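Local coordinates for ParM protein (Staphylococcus aureus, PDB 3JS6) that probably polymerises into actin-like filaments that segregate plasmid DNA to daughter cells during cell division, at residues 162-173 against 325-336. Residues are numbered along the deposited sequence; the frame is centred on the assembly and turned at random.
Sequences QPMGTLLDLNME and SNVRGYEKLGEL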
loop_
_atom_site.group_PDB
_atom_site.type_symbol
_atom_site.label_atom_id
_atom_site.label_comp_id
_atom_site.label_asym_id
_atom_site.label_seq_id
_atom_site.Cartn_x
_atom_site.Cartn_y
_atom_site.Cartn_z
ATOM N N GLN A 162 -8.994 2.651 -1.033
ATOM C CA GLN A 162 -7.969 1.817 -0.396
ATOM C C GLN A 162 -8.411 0.820 0.665
ATOM O O GLN A 162 -7.960 -0.335 0.657
ATOM C CB GLN A 162 -6.859 2.692 0.175
ATOM C CG GLN A 162 -6.480 3.816 -0.734
ATOM C CD GLN A 162 -5.160 4.437 -0.356
ATOM O OE1 GLN A 162 -4.893 4.704 0.826
ATOM N NE2 GLN A 162 -4.322 4.677 -1.357
ATOM N N PRO A 163 -9.276 1.247 1.606
ATOM C CA PRO A 163 -9.720 0.306 2.642
ATOM C C PRO A 163 -10.437 -0.894 2.036
ATOM O O PRO A 163 -10.518 -1.941 2.669
ATOM C CB PRO A 163 -10.663 1.147 3.519
ATOM C CG PRO A 163 -10.162 2.551 3.324
ATOM C CD PRO A 163 -9.845 2.589 1.831
HETATM N N MSE A 164 -10.964 -0.736 0.819
HETATM C CA MSE A 164 -11.685 -1.842 0.170
HETATM C C MSE A 164 -10.759 -3.002 -0.195
HETATM O O MSE A 164 -11.175 -4.164 -0.196
HETATM C CB MSE A 164 -12.402 -1.370 -1.097
HETATM C CG MSE A 164 -13.914 -1.563 -1.078
HETATM SE SE MSE A 164 -14.566 -3.323 -0.491
HETATM C CE MSE A 164 -16.465 -2.894 -0.529
ATOM N N GLY A 165 -9.510 -2.686 -0.524
ATOM C CA GLY A 165 -8.575 -3.733 -0.872
ATOM C C GLY A 165 -8.388 -4.631 0.329
ATOM O O GLY A 165 -8.368 -5.849 0.222
ATOM N N THR A 166 -8.256 -4.004 1.488
ATOM C CA THR A 166 -8.079 -4.716 2.741
ATOM C C THR A 166 -9.300 -5.589 3.040
ATOM O O THR A 166 -9.164 -6.761 3.337
ATOM C CB THR A 166 -7.827 -3.697 3.879
ATOM O OG1 THR A 166 -6.592 -3.011 3.616
ATOM C CG2 THR A 166 -7.723 -4.388 5.227
ATOM N N LEU A 167 -10.497 -5.016 2.970
ATOM C CA LEU A 167 -11.708 -5.803 3.213
ATOM C C LEU A 167 -11.801 -7.023 2.281
ATOM O O LEU A 167 -12.172 -8.126 2.703
ATOM C CB LEU A 167 -12.947 -4.921 3.025
ATOM C CG LEU A 167 -13.258 -4.042 4.228
ATOM C CD1 LEU A 167 -14.349 -3.045 3.891
ATOM C CD2 LEU A 167 -13.670 -4.917 5.382
ATOM N N LEU A 168 -11.483 -6.804 1.009
ATOM C CA LEU A 168 -11.540 -7.848 -0.012
ATOM C C LEU A 168 -10.522 -8.968 0.191
ATOM O O LEU A 168 -10.759 -10.112 -0.212
ATOM C CB LEU A 168 -11.358 -7.224 -1.395
ATOM C CG LEU A 168 -12.533 -6.348 -1.848
ATOM C CD1 LEU A 168 -12.183 -5.709 -3.213
ATOM C CD2 LEU A 168 -13.808 -7.176 -1.946
ATOM N N ASP A 169 -9.386 -8.634 0.797
ATOM C CA ASP A 169 -8.339 -9.611 1.087
ATOM C C ASP A 169 -8.972 -10.673 1.985
ATOM O O ASP A 169 -8.742 -11.861 1.802
ATOM C CB ASP A 169 -7.179 -8.893 1.826
ATOM C CG ASP A 169 -6.056 -9.836 2.310
ATOM O OD1 ASP A 169 -5.689 -10.817 1.618
ATOM O OD2 ASP A 169 -5.495 -9.553 3.399
ATOM N N LEU A 170 -9.794 -10.232 2.933
ATOM C CA LEU A 170 -10.413 -11.130 3.904
ATOM C C LEU A 170 -11.893 -11.434 3.700
ATOM O O LEU A 170 -12.517 -12.046 4.558
ATOM C CB LEU A 170 -10.232 -10.559 5.307
ATOM C CG LEU A 170 -8.763 -10.260 5.647
ATOM C CD1 LEU A 170 -8.665 -9.661 7.030
ATOM C CD2 LEU A 170 -7.950 -11.543 5.562
ATOM N N ASN A 171 -12.479 -11.002 2.596
ATOM C CA ASN A 171 -13.902 -11.295 2.438
ATOM C C ASN A 171 -14.281 -11.713 1.033
ATOM O O ASN A 171 -15.436 -11.554 0.617
ATOM C CB ASN A 171 -14.723 -10.088 2.880
ATOM C CG ASN A 171 -14.730 -9.923 4.380
ATOM O OD1 ASN A 171 -15.505 -10.573 5.081
ATOM N ND2 ASN A 171 -13.847 -9.069 4.884
HETATM N N MSE A 172 -13.301 -12.263 0.320
HETATM C CA MSE A 172 -13.525 -12.698 -1.050
HETATM C C MSE A 172 -12.673 -13.870 -1.506
HETATM O O MSE A 172 -11.446 -13.896 -1.315
HETATM C CB MSE A 172 -13.309 -11.511 -1.999
HETATM C CG MSE A 172 -13.449 -11.832 -3.457
HETATM SE SE MSE A 172 -13.269 -10.207 -4.541
HETATM C CE MSE A 172 -13.671 -11.036 -6.230
ATOM N N GLU A 173 -13.327 -14.846 -2.137
ATOM C CA GLU A 173 -12.614 -16.002 -2.652
ATOM C C GLU A 173 -13.340 -16.430 -3.927
ATOM O O GLU A 173 -14.565 -16.268 -4.047
ATOM C CB GLU A 173 -12.635 -17.130 -1.620
ATOM C CG GLU A 173 -11.265 -17.699 -1.259
ATOM C CD GLU A 173 -10.281 -16.648 -0.728
ATOM O OE1 GLU A 173 -9.605 -15.990 -1.555
ATOM O OE2 GLU A 173 -10.181 -16.473 0.511
ATOM N N SER A 325 -1.916 -6.620 2.233
ATOM C CA SER A 325 -3.374 -6.793 2.256
ATOM C C SER A 325 -4.104 -6.057 1.144
ATOM O O SER A 325 -4.956 -6.644 0.477
ATOM C CB SER A 325 -3.971 -6.346 3.599
ATOM O OG SER A 325 -3.985 -7.408 4.534
ATOM N N ASN A 326 -3.799 -4.771 0.963
ATOM C CA ASN A 326 -4.454 -3.990 -0.093
ATOM C C ASN A 326 -4.209 -4.633 -1.459
ATOM O O ASN A 326 -5.149 -4.875 -2.220
ATOM C CB ASN A 326 -3.921 -2.548 -0.124
ATOM C CG ASN A 326 -4.584 -1.637 0.929
ATOM O OD1 ASN A 326 -4.049 -0.585 1.284
ATOM N ND2 ASN A 326 -5.743 -2.034 1.406
ATOM N N VAL A 327 -2.942 -4.917 -1.766
ATOM C CA VAL A 327 -2.611 -5.515 -3.050
ATOM C C VAL A 327 -3.293 -6.867 -3.278
ATOM O O VAL A 327 -3.735 -7.146 -4.389
ATOM C CB VAL A 327 -1.079 -5.633 -3.190
ATOM C CG1 VAL A 327 -0.721 -6.634 -4.249
ATOM C CG2 VAL A 327 -0.511 -4.273 -3.564
ATOM N N ARG A 328 -3.364 -7.714 -2.252
ATOM C CA ARG A 328 -4.020 -9.009 -2.412
ATOM C C ARG A 328 -5.491 -8.764 -2.690
ATOM O O ARG A 328 -6.110 -9.532 -3.411
ATOM C CB ARG A 328 -3.886 -9.902 -1.157
ATOM C CG ARG A 328 -2.436 -10.408 -0.858
ATOM C CD ARG A 328 -2.408 -11.460 0.262
ATOM N NE ARG A 328 -2.875 -10.953 1.548
ATOM C CZ ARG A 328 -2.132 -10.422 2.514
ATOM N NH1 ARG A 328 -0.819 -10.304 2.398
ATOM N NH2 ARG A 328 -2.727 -9.980 3.606
ATOM N N GLY A 329 -6.057 -7.700 -2.119
ATOM C CA GLY A 329 -7.461 -7.415 -2.366
ATOM C C GLY A 329 -7.670 -6.891 -3.778
ATOM O O GLY A 329 -8.605 -7.309 -4.473
ATOM N N TYR A 330 -6.815 -5.968 -4.210
ATOM C CA TYR A 330 -6.923 -5.399 -5.557
ATOM C C TYR A 330 -6.716 -6.505 -6.593
ATOM O O TYR A 330 -7.366 -6.511 -7.639
ATOM C CB TYR A 330 -5.857 -4.318 -5.814
ATOM C CG TYR A 330 -5.849 -3.148 -4.848
ATOM C CD1 TYR A 330 -4.681 -2.403 -4.657
ATOM C CD2 TYR A 330 -7.003 -2.772 -4.150
ATOM C CE1 TYR A 330 -4.641 -1.304 -3.798
ATOM C CE2 TYR A 330 -6.979 -1.668 -3.279
ATOM C CZ TYR A 330 -5.793 -0.941 -3.115
ATOM O OH TYR A 330 -5.745 0.157 -2.280
ATOM N N GLU A 331 -5.811 -7.438 -6.304
ATOM C CA GLU A 331 -5.539 -8.527 -7.254
ATOM C C GLU A 331 -6.797 -9.338 -7.575
ATOM O O GLU A 331 -7.017 -9.718 -8.727
ATOM C CB GLU A 331 -4.455 -9.440 -6.711
ATOM C CG GLU A 331 -4.145 -10.622 -7.600
ATOM C CD GLU A 331 -2.956 -11.418 -7.089
ATOM O OE1 GLU A 331 -2.992 -11.854 -5.917
ATOM O OE2 GLU A 331 -1.987 -11.607 -7.859
ATOM N N LYS A 332 -7.627 -9.591 -6.568
ATOM C CA LYS A 332 -8.870 -10.332 -6.798
ATOM C C LYS A 332 -9.790 -9.589 -7.786
ATOM O O LYS A 332 -10.395 -10.204 -8.663
ATOM C CB LYS A 332 -9.575 -10.597 -5.465
ATOM C CG LYS A 332 -8.768 -11.547 -4.573
ATOM C CD LYS A 332 -9.308 -11.581 -3.149
ATOM C CE LYS A 332 -8.468 -12.490 -2.270
ATOM N NZ LYS A 332 -9.068 -12.598 -0.902
ATOM N N LEU A 333 -9.891 -8.275 -7.650
ATOM C CA LEU A 333 -10.716 -7.479 -8.558
ATOM C C LEU A 333 -10.063 -7.486 -9.943
ATOM O O LEU A 333 -10.748 -7.443 -10.973
ATOM C CB LEU A 333 -10.828 -6.025 -8.052
ATOM C CG LEU A 333 -11.598 -5.801 -6.738
ATOM C CD1 LEU A 333 -11.584 -4.322 -6.377
ATOM C CD2 LEU A 333 -13.053 -6.282 -6.908
ATOM N N GLY A 334 -8.733 -7.529 -9.960
ATOM C CA GLY A 334 -8.008 -7.558 -11.219
ATOM C C GLY A 334 -8.306 -8.850 -11.980
ATOM O O GLY A 334 -8.398 -8.831 -13.211
ATOM N N GLU A 335 -8.449 -9.963 -11.254
ATOM C CA GLU A 335 -8.742 -11.263 -11.868
ATOM C C GLU A 335 -10.092 -11.206 -12.561
ATOM O O GLU A 335 -10.266 -11.748 -13.664
ATOM C CB GLU A 335 -8.780 -12.370 -10.815
ATOM C CG GLU A 335 -7.426 -12.713 -10.182
ATOM C CD GLU A 335 -6.473 -13.404 -11.147
ATOM O OE1 GLU A 335 -5.332 -13.711 -10.732
ATOM O OE2 GLU A 335 -6.856 -13.643 -12.315
ATOM N N LEU A 336 -11.047 -10.559 -11.894
ATOM C CA LEU A 336 -12.384 -10.411 -12.448
ATOM C C LEU A 336 -12.318 -9.503 -13.657
ATOM O O LEU A 336 -13.007 -9.734 -14.653
ATOM C CB LEU A 336 -13.333 -9.821 -11.412
ATOM C CG LEU A 336 -13.666 -10.760 -10.246
ATOM C CD1 LEU A 336 -14.710 -10.095 -9.382
ATOM C CD2 LEU A 336 -14.190 -12.093 -10.763
HETATM O O HOH W 1 -6.551 -12.734 0.185
#
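Asp169 and Arg328 form a side-on salt bridge where helices 162-169 and 325-336 cross at 81° in this actin-like fold, packed Gly165 against Gly329. NE of Arg328 gives a nearly straight bond to OD1 of Asp169 (2.8 Å, 164°), met from above the carboxylate plane, while NH2, on the syn side of OD2, is also tilted out of it; the two flat groups are far from coplanar. With CG anti to the backbone N (chi1 175°), the carboxylate of Asp169 reaches across to helix 325-336, where OG of Ser325 also donates to OD2, from the same face as NH2. The third guanidinium nitrogen, NH1, donates to the Asp321 carbonyl.

Lys332, stretched out fully beyond CG, pushes its ammonium into the C-terminal end of helix 162-169. NZ of Lys332 donates to the Leu168 O in its carbonyl plane, to the Asp169 O from above the plane of that residue's own carbonyl, and to the Met172 O at 2.7 Å; water 1 links NZ to OD1 of Asp169. The lysine thus gathers two carbonyls at the helix end and a third from strand 172-173.

At the crossing itself, glycines let the backbones meet: the axes approach to 6.7 Å, and CA of Gly329 makes a CA-H...O contact with O of Gly165 (3.2 Å). CE2 of Tyr330 lies against the Gly165 CA. Farther out, Leu168 crosses Leu333 at about a right angle, and selenomethionine Met172 runs past Lys332, its CE meeting CD1 of Leu336 tip to tip at 3.4 Å.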